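Local coordinates for CdiI immunity protein (Yersinia kristensenii ATCC 33638, PDB 5E3E) that binds the toxic C-terminal domain of its cognate CdiA, an RNase A-superfamily toxin, and probably protects the producing cell by blocking the toxin's nuclease activity, at residues I68-L73 with Y78-W83; Y54-S59 with W89-Y94. All coordinates share one frame; numbering follows the deposited sequence.

Overall arrangement
Interactions 1 and 2 lie in one all-helical immunity protein, their centres about 12 Å apart, and meet at helix 86-96, which supplies one side of interaction 2 and packs against both segments of interaction 1. Interaction 1 packs helix 62-72 against the loop that follows it; interaction 2 joins helix 42-56 to helix 86-96, so 68-83 falls between the two partners of interaction 2. The contacts also touch directly: Tyr79 CD2 is 3.4 Å from Trp89 CE3 where the two rings stack, and Leu69 CD1 is 3.9 Å from Leu90 CD2. Interaction 1 reaches the toxin, Tyr78 making backbone hydrogen bonds to that chain, whereas no other chain of the assembly touches interaction 2.

Interaction 1 (I68-L73 with Y78-W83)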
loop_
_atom_site.group_PDB
_atom_site.type_symbol
_atom_site.label_atom_id
_atom_site.label_comp_id
_atom_site.label_asym_id
_atom_site.label_seq_id
_atom_site.Cartn_x
_atom_site.Cartn_y
_atom_site.Cartn_z
ATOM N N ILE A 68 4.954 -12.827 4.850
ATOM C CA ILE A 68 3.967 -12.757 3.790
ATOM C C ILE A 68 3.200 -11.426 3.836
ATOM O O ILE A 68 3.061 -10.743 2.818
ATOM C CB ILE A 68 2.984 -13.947 3.885
ATOM C CG1 ILE A 68 3.703 -15.249 3.411
ATOM C CG2 ILE A 68 1.751 -13.726 3.045
ATOM C CD1 ILE A 68 3.110 -16.524 3.937
ATOM N N LEU A 69 2.680 -11.094 5.004
ATOM C CA LEU A 69 1.839 -9.872 5.125
ATOM C C LEU A 69 2.617 -8.577 4.948
ATOM O O LEU A 69 2.196 -7.699 4.191
ATOM C CB LEU A 69 1.061 -9.847 6.432
ATOM C CG LEU A 69 0.169 -11.058 6.709
ATOM C CD1 LEU A 69 -0.536 -10.885 8.045
ATOM C CD2 LEU A 69 -0.870 -11.262 5.626
ATOM N N LEU A 70 3.736 -8.462 5.652
ATOM C CA LEU A 70 4.554 -7.251 5.640
ATOM C C LEU A 70 5.432 -7.076 4.422
ATOM O O LEU A 70 5.545 -5.965 3.932
ATOM C CB LEU A 70 5.398 -7.171 6.920
ATOM C CG LEU A 70 4.663 -6.894 8.221
ATOM C CD1 LEU A 70 5.663 -6.811 9.354
ATOM C CD2 LEU A 70 3.820 -5.616 8.212
ATOM N N ASN A 71 6.084 -8.134 3.953
ATOM C CA ASN A 71 7.057 -8.017 2.884
ATOM C C ASN A 71 6.597 -8.459 1.513
ATOM O O ASN A 71 6.837 -7.754 0.540
ATOM C CB ASN A 71 8.327 -8.741 3.285
ATOM C CG ASN A 71 8.880 -8.206 4.591
ATOM O OD1 ASN A 71 8.889 -6.986 4.808
ATOM N ND2 ASN A 71 9.234 -9.103 5.512
ATOM N N LYS A 72 5.871 -9.566 1.425
ATOM C CA LYS A 72 5.442 -10.062 0.118
ATOM C C LYS A 72 4.192 -9.332 -0.342
ATOM O O LYS A 72 4.195 -8.706 -1.396
ATOM C CB LYS A 72 5.233 -11.574 0.162
ATOM C CG LYS A 72 6.494 -12.308 0.585
ATOM C CD LYS A 72 6.383 -13.820 0.496
ATOM C CE LYS A 72 7.723 -14.485 0.738
ATOM N NZ LYS A 72 7.562 -15.814 1.394
ATOM N N LEU A 73 3.152 -9.350 0.476
ATOM C CA LEU A 73 1.949 -8.527 0.175
ATOM C C LEU A 73 2.175 -7.021 0.429
ATOM O O LEU A 73 1.450 -6.192 -0.079
ATOM C CB LEU A 73 0.736 -9.043 0.950
ATOM C CG LEU A 73 0.330 -10.493 0.677
ATOM C CD1 LEU A 73 -0.787 -10.930 1.593
ATOM C CD2 LEU A 73 -0.137 -10.710 -0.753
ATOM N N TYR A 78 2.584 -1.474 10.548
ATOM C CA TYR A 78 3.346 -2.416 11.373
ATOM C C TYR A 78 2.439 -2.937 12.510
ATOM O O TYR A 78 2.560 -2.555 13.697
ATOM C CB TYR A 78 4.614 -1.766 11.908
ATOM C CG TYR A 78 5.530 -2.763 12.531
ATOM C CD1 TYR A 78 6.164 -3.688 11.738
ATOM C CD2 TYR A 78 5.699 -2.831 13.923
ATOM C CE1 TYR A 78 7.004 -4.638 12.289
ATOM C CE2 TYR A 78 6.510 -3.811 14.495
ATOM C CZ TYR A 78 7.187 -4.683 13.649
ATOM O OH TYR A 78 8.010 -5.668 14.130
ATOM N N TYR A 79 1.508 -3.801 12.125
ATOM C CA TYR A 79 0.536 -4.399 13.052
ATOM C C TYR A 79 1.154 -5.140 14.253
ATOM O O TYR A 79 0.515 -5.192 15.308
ATOM C CB TYR A 79 -0.470 -5.295 12.291
ATOM C CG TYR A 79 0.186 -6.488 11.660
ATOM C CD1 TYR A 79 0.435 -7.659 12.385
ATOM C CD2 TYR A 79 0.598 -6.424 10.344
ATOM C CE1 TYR A 79 1.128 -8.739 11.799
ATOM C CE2 TYR A 79 1.288 -7.481 9.751
ATOM C CZ TYR A 79 1.529 -8.646 10.482
ATOM O OH TYR A 79 2.190 -9.731 9.889
ATOM N N PRO A 80 2.421 -5.649 14.152
ATOM C CA PRO A 80 2.923 -6.332 15.370
ATOM C C PRO A 80 3.019 -5.411 16.608
ATOM O O PRO A 80 3.080 -5.903 17.738
ATOM C CB PRO A 80 4.293 -6.868 14.928
ATOM C CG PRO A 80 4.122 -7.094 13.486
ATOM C CD PRO A 80 3.356 -5.885 13.038
ATOM N N ASN A 81 2.960 -4.099 16.438
ATOM C CA ASN A 81 3.003 -3.247 17.630
ATOM C C ASN A 81 1.689 -3.215 18.365
ATOM O O ASN A 81 1.667 -2.841 19.541
ATOM C CB ASN A 81 3.608 -1.875 17.322
ATOM C CG ASN A 81 5.153 -1.908 17.377
ATOM O OD1 ASN A 81 5.767 -2.816 17.980
ATOM N ND2 ASN A 81 5.783 -0.932 16.762
ATOM N N GLU A 82 0.609 -3.637 17.709
ATOM C CA GLU A 82 -0.704 -3.757 18.340
ATOM C C GLU A 82 -1.185 -5.190 18.511
ATOM O O GLU A 82 -2.199 -5.389 19.164
ATOM C CB GLU A 82 -1.750 -2.996 17.544
ATOM C CG GLU A 82 -1.772 -1.507 17.867
ATOM C CD GLU A 82 -0.590 -0.778 17.325
ATOM O OE1 GLU A 82 0.308 -0.422 18.106
ATOM O OE2 GLU A 82 -0.543 -0.570 16.111
ATOM N N TRP A 83 -0.520 -6.176 17.876
ATOM C CA TRP A 83 -1.061 -7.538 17.779
ATOM C C TRP A 83 0.025 -8.551 18.057
ATOM O O TRP A 83 1.119 -8.417 17.549
ATOM C CB TRP A 83 -1.688 -7.813 16.396
ATOM C CG TRP A 83 -2.906 -6.958 16.205
ATOM C CD1 TRP A 83 -2.957 -5.719 15.661
ATOM C CD2 TRP A 83 -4.205 -7.233 16.720
ATOM N NE1 TRP A 83 -4.252 -5.191 15.784
ATOM C CE2 TRP A 83 -5.029 -6.126 16.405
ATOM C CE3 TRP A 83 -4.763 -8.316 17.415
ATOM C CZ2 TRP A 83 -6.379 -6.089 16.747
ATOM C CZ3 TRP A 83 -6.104 -8.272 17.743
ATOM C CH2 TRP A 83 -6.882 -7.161 17.436
#
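Leu70 meets two tyrosines with its two methyls. CD2 presses on the Tyr79 ring, 3.5 Å from CE2, while CD1 turns to the Tyr78 ring, 3.9 Å from CE1; both approaches are oblique to the rings. A branched leucine suits this place because each methyl serves a different ring. Leu69, one residue earlier on helix 62-72, lies about perpendicular to the Tyr79 side chain and meets its far end, CD1 standing 3.5 Å from OH and CB 3.6 Å from it.

The tyrosines diverge through their first torsions. Tyr78 holds CG opposite its own N (chi1 -169°), whereas Tyr79 sets CG between N and the carbonyl carbon (chi1 65°), which carries its ring toward the helix. Pro80 follows at once, and its CD lies over a face of each ring: 3.7 Å above the plane of Tyr78, over the centre, and 3.4 Å above that of Tyr79, nearer the rim. The proline CD thus sits between the two rings.

The loop also presents Tyr78 to the toxin, where it packs on Arg80 of the toxin chain, so this contact lies behind part of the toxin-binding surface. No hydrogen bond crosses between 68-73 and 78-83: the two segments are joined by van der Waals packing alone, and the polar end of the buried Tyr79 is satisfied by Ser86 OG of helix 86-96.

Interaction 2 (Y54-S59 with W89-Y94); sequences YLLALS and WLKHIY
The backbones of 54-59 and 89-94 come closest at Leu56 and Leu90, whose CA atoms are 7.8 Å apart; beside the continuous helix 86-96, the other chain makes a type I beta turn from Leu56 to Ser59, and the positive phi of Ser59 breaks the helical path. This is helix-to-helix packing in the all-helical fold of the immunity protein, made mainly by leucines.

The Leu56 and Leu90 side chains run antiparallel, side by side, so that CD2 of Leu56 settles 4.0 Å from Leu90 CB and 4.1 Å from its CD1. The same Leu90 methyl receives Leu55 CD1 at 4.2 Å, Leu55 coming in roughly perpendicular to Leu90. Leucine suits the buried places of Leu55 and Leu90: Leu55 also packs on Leu10 and Leu69, and Leu90 on Ile52, Leu65 and Leu69, which joins four helices in one apolar core.

Toward solvent the partner is Lys91. Its long chain can cover a leucine with methylenes and still carry its charge outward; beyond CG it is extended, and NZ forms a salt bridge with Glu87, one turn earlier on the same helix. The other methyl of Leu56 rests on the base of that chain, CD1 lying 4.0 Å from Lys91 CG.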
loop_
_atom_site.group_PDB
_atom_site.type_symbol
_atom_site.label_atom_id
_atom_site.label_comp_id
_atom_site.label_asym_id
_atom_site.label_seq_id
_atom_site.Cartn_x
_atom_site.Cartn_y
_atom_site.Cartn_z
ATOM N N TYR A 54 -7.604 -18.720 3.371
ATOM C CA TYR A 54 -6.566 -19.570 2.750
ATOM C C TYR A 54 -5.272 -19.480 3.564
ATOM O O TYR A 54 -4.554 -20.480 3.711
ATOM C CB TYR A 54 -6.276 -19.187 1.302
ATOM C CG TYR A 54 -7.276 -19.775 0.338
ATOM C CD1 TYR A 54 -7.340 -21.162 0.148
ATOM C CD2 TYR A 54 -8.103 -18.970 -0.418
ATOM C CE1 TYR A 54 -8.256 -21.723 -0.729
ATOM C CE2 TYR A 54 -9.010 -19.508 -1.302
ATOM C CZ TYR A 54 -9.071 -20.903 -1.459
ATOM O OH TYR A 54 -10.002 -21.449 -2.313
ATOM N N LEU A 55 -4.996 -18.312 4.113
ATOM C CA LEU A 55 -3.793 -18.168 4.930
ATOM C C LEU A 55 -3.958 -18.779 6.290
ATOM O O LEU A 55 -3.058 -19.493 6.731
ATOM C CB LEU A 55 -3.376 -16.697 5.081
ATOM C CG LEU A 55 -2.900 -16.009 3.782
ATOM C CD1 LEU A 55 -2.592 -14.539 4.069
ATOM C CD2 LEU A 55 -1.713 -16.681 3.117
ATOM N N LEU A 56 -5.065 -18.463 6.975
ATOM C CA LEU A 56 -5.261 -18.910 8.338
ATOM C C LEU A 56 -5.269 -20.447 8.418
ATOM O O LEU A 56 -4.791 -21.028 9.403
ATOM C CB LEU A 56 -6.561 -18.363 8.933
ATOM C CG LEU A 56 -6.661 -16.882 9.231
ATOM C CD1 LEU A 56 -8.075 -16.580 9.751
ATOM C CD2 LEU A 56 -5.538 -16.550 10.197
ATOM N N ALA A 57 -5.813 -21.094 7.402
ATOM C CA ALA A 57 -5.985 -22.546 7.420
ATOM C C ALA A 57 -4.681 -23.291 7.372
ATOM O O ALA A 57 -4.639 -24.476 7.700
ATOM C CB ALA A 57 -6.868 -23.010 6.255
ATOM N N LEU A 58 -3.609 -22.625 6.957
ATOM C CA LEU A 58 -2.318 -23.287 6.871
ATOM C C LEU A 58 -1.618 -23.372 8.235
ATOM O O LEU A 58 -0.683 -24.099 8.363
ATOM C CB LEU A 58 -1.413 -22.518 5.911
ATOM C CG LEU A 58 -1.892 -22.369 4.469
ATOM C CD1 LEU A 58 -0.888 -21.547 3.675
ATOM C CD2 LEU A 58 -2.142 -23.722 3.837
ATOM N N SER A 59 -2.051 -22.613 9.245
ATOM C CA SER A 59 -1.352 -22.579 10.554
ATOM C C SER A 59 0.153 -22.395 10.428
ATOM O O SER A 59 0.945 -23.156 10.993
ATOM C CB SER A 59 -1.618 -23.802 11.425
ATOM O OG SER A 59 -2.994 -23.941 11.659
ATOM N N TRP A 89 -4.100 -10.684 14.035
ATOM C CA TRP A 89 -4.455 -9.491 13.278
ATOM C C TRP A 89 -5.382 -9.893 12.135
ATOM O O TRP A 89 -6.376 -9.217 11.890
ATOM C CB TRP A 89 -3.246 -8.742 12.724
ATOM C CG TRP A 89 -3.661 -7.457 12.106
ATOM C CD1 TRP A 89 -4.487 -6.519 12.676
ATOM C CD2 TRP A 89 -3.371 -6.980 10.791
ATOM N NE1 TRP A 89 -4.704 -5.481 11.809
ATOM C CE2 TRP A 89 -4.016 -5.735 10.647
ATOM C CE3 TRP A 89 -2.569 -7.450 9.746
ATOM C CZ2 TRP A 89 -3.913 -4.974 9.497
ATOM C CZ3 TRP A 89 -2.485 -6.701 8.607
ATOM C CH2 TRP A 89 -3.131 -5.480 8.487
ATOM N N LEU A 90 -5.073 -10.991 11.423
ATOM C CA LEU A 90 -5.963 -11.398 10.324
ATOM C C LEU A 90 -7.380 -11.735 10.841
ATOM O O LEU A 90 -8.359 -11.450 10.150
ATOM C CB LEU A 90 -5.410 -12.588 9.547
ATOM C CG LEU A 90 -4.162 -12.353 8.696
ATOM C CD1 LEU A 90 -3.721 -13.629 7.998
ATOM C CD2 LEU A 90 -4.356 -11.282 7.681
ATOM N N LYS A 91 -7.477 -12.408 11.980
ATOM C CA LYS A 91 -8.784 -12.741 12.564
ATOM C C LYS A 91 -9.547 -11.460 12.905
ATOM O O LYS A 91 -10.799 -11.373 12.687
ATOM C CB LYS A 91 -8.628 -13.610 13.814
ATOM C CG LYS A 91 -8.214 -15.047 13.496
ATOM C CD LYS A 91 -8.215 -15.888 14.769
ATOM C CE LYS A 91 -7.984 -17.363 14.448
ATOM N NZ LYS A 91 -8.036 -18.280 15.634
ATOM N N HIS A 92 -8.799 -10.468 13.389
ATOM C CA HIS A 92 -9.381 -9.130 13.646
ATOM C C HIS A 92 -9.914 -8.442 12.359
ATOM O O HIS A 92 -11.036 -7.876 12.358
ATOM C CB HIS A 92 -8.347 -8.246 14.342
ATOM C CG HIS A 92 -8.773 -6.827 14.487
ATOM N ND1 HIS A 92 -9.710 -6.416 15.409
ATOM C CD2 HIS A 92 -8.402 -5.726 13.809
ATOM C CE1 HIS A 92 -9.879 -5.107 15.310
ATOM N NE2 HIS A 92 -9.065 -4.657 14.373
ATOM N N ILE A 93 -9.142 -8.460 11.277
ATOM C CA ILE A 93 -9.596 -7.862 9.996
ATOM C C ILE A 93 -10.896 -8.548 9.593
ATOM O O ILE A 93 -11.873 -7.901 9.283
ATOM C CB ILE A 93 -8.575 -8.034 8.878
ATOM C CG1 ILE A 93 -7.308 -7.217 9.160
ATOM C CG2 ILE A 93 -9.180 -7.676 7.507
ATOM C CD1 ILE A 93 -6.214 -7.553 8.176
ATOM N N TYR A 94 -10.892 -9.867 9.641
ATOM C CA TYR A 94 -12.042 -10.666 9.238
ATOM C C TYR A 94 -13.300 -10.221 10.030
ATOM O O TYR A 94 -14.364 -9.965 9.445
ATOM C CB TYR A 94 -11.722 -12.150 9.467
ATOM C CG TYR A 94 -12.621 -13.123 8.765
ATOM C CD1 TYR A 94 -13.896 -13.374 9.274
ATOM C CD2 TYR A 94 -12.215 -13.820 7.629
ATOM C CE1 TYR A 94 -14.744 -14.268 8.675
ATOM C CE2 TYR A 94 -13.067 -14.750 7.022
ATOM C CZ TYR A 94 -14.325 -14.966 7.553
ATOM O OH TYR A 94 -15.264 -15.853 7.017
#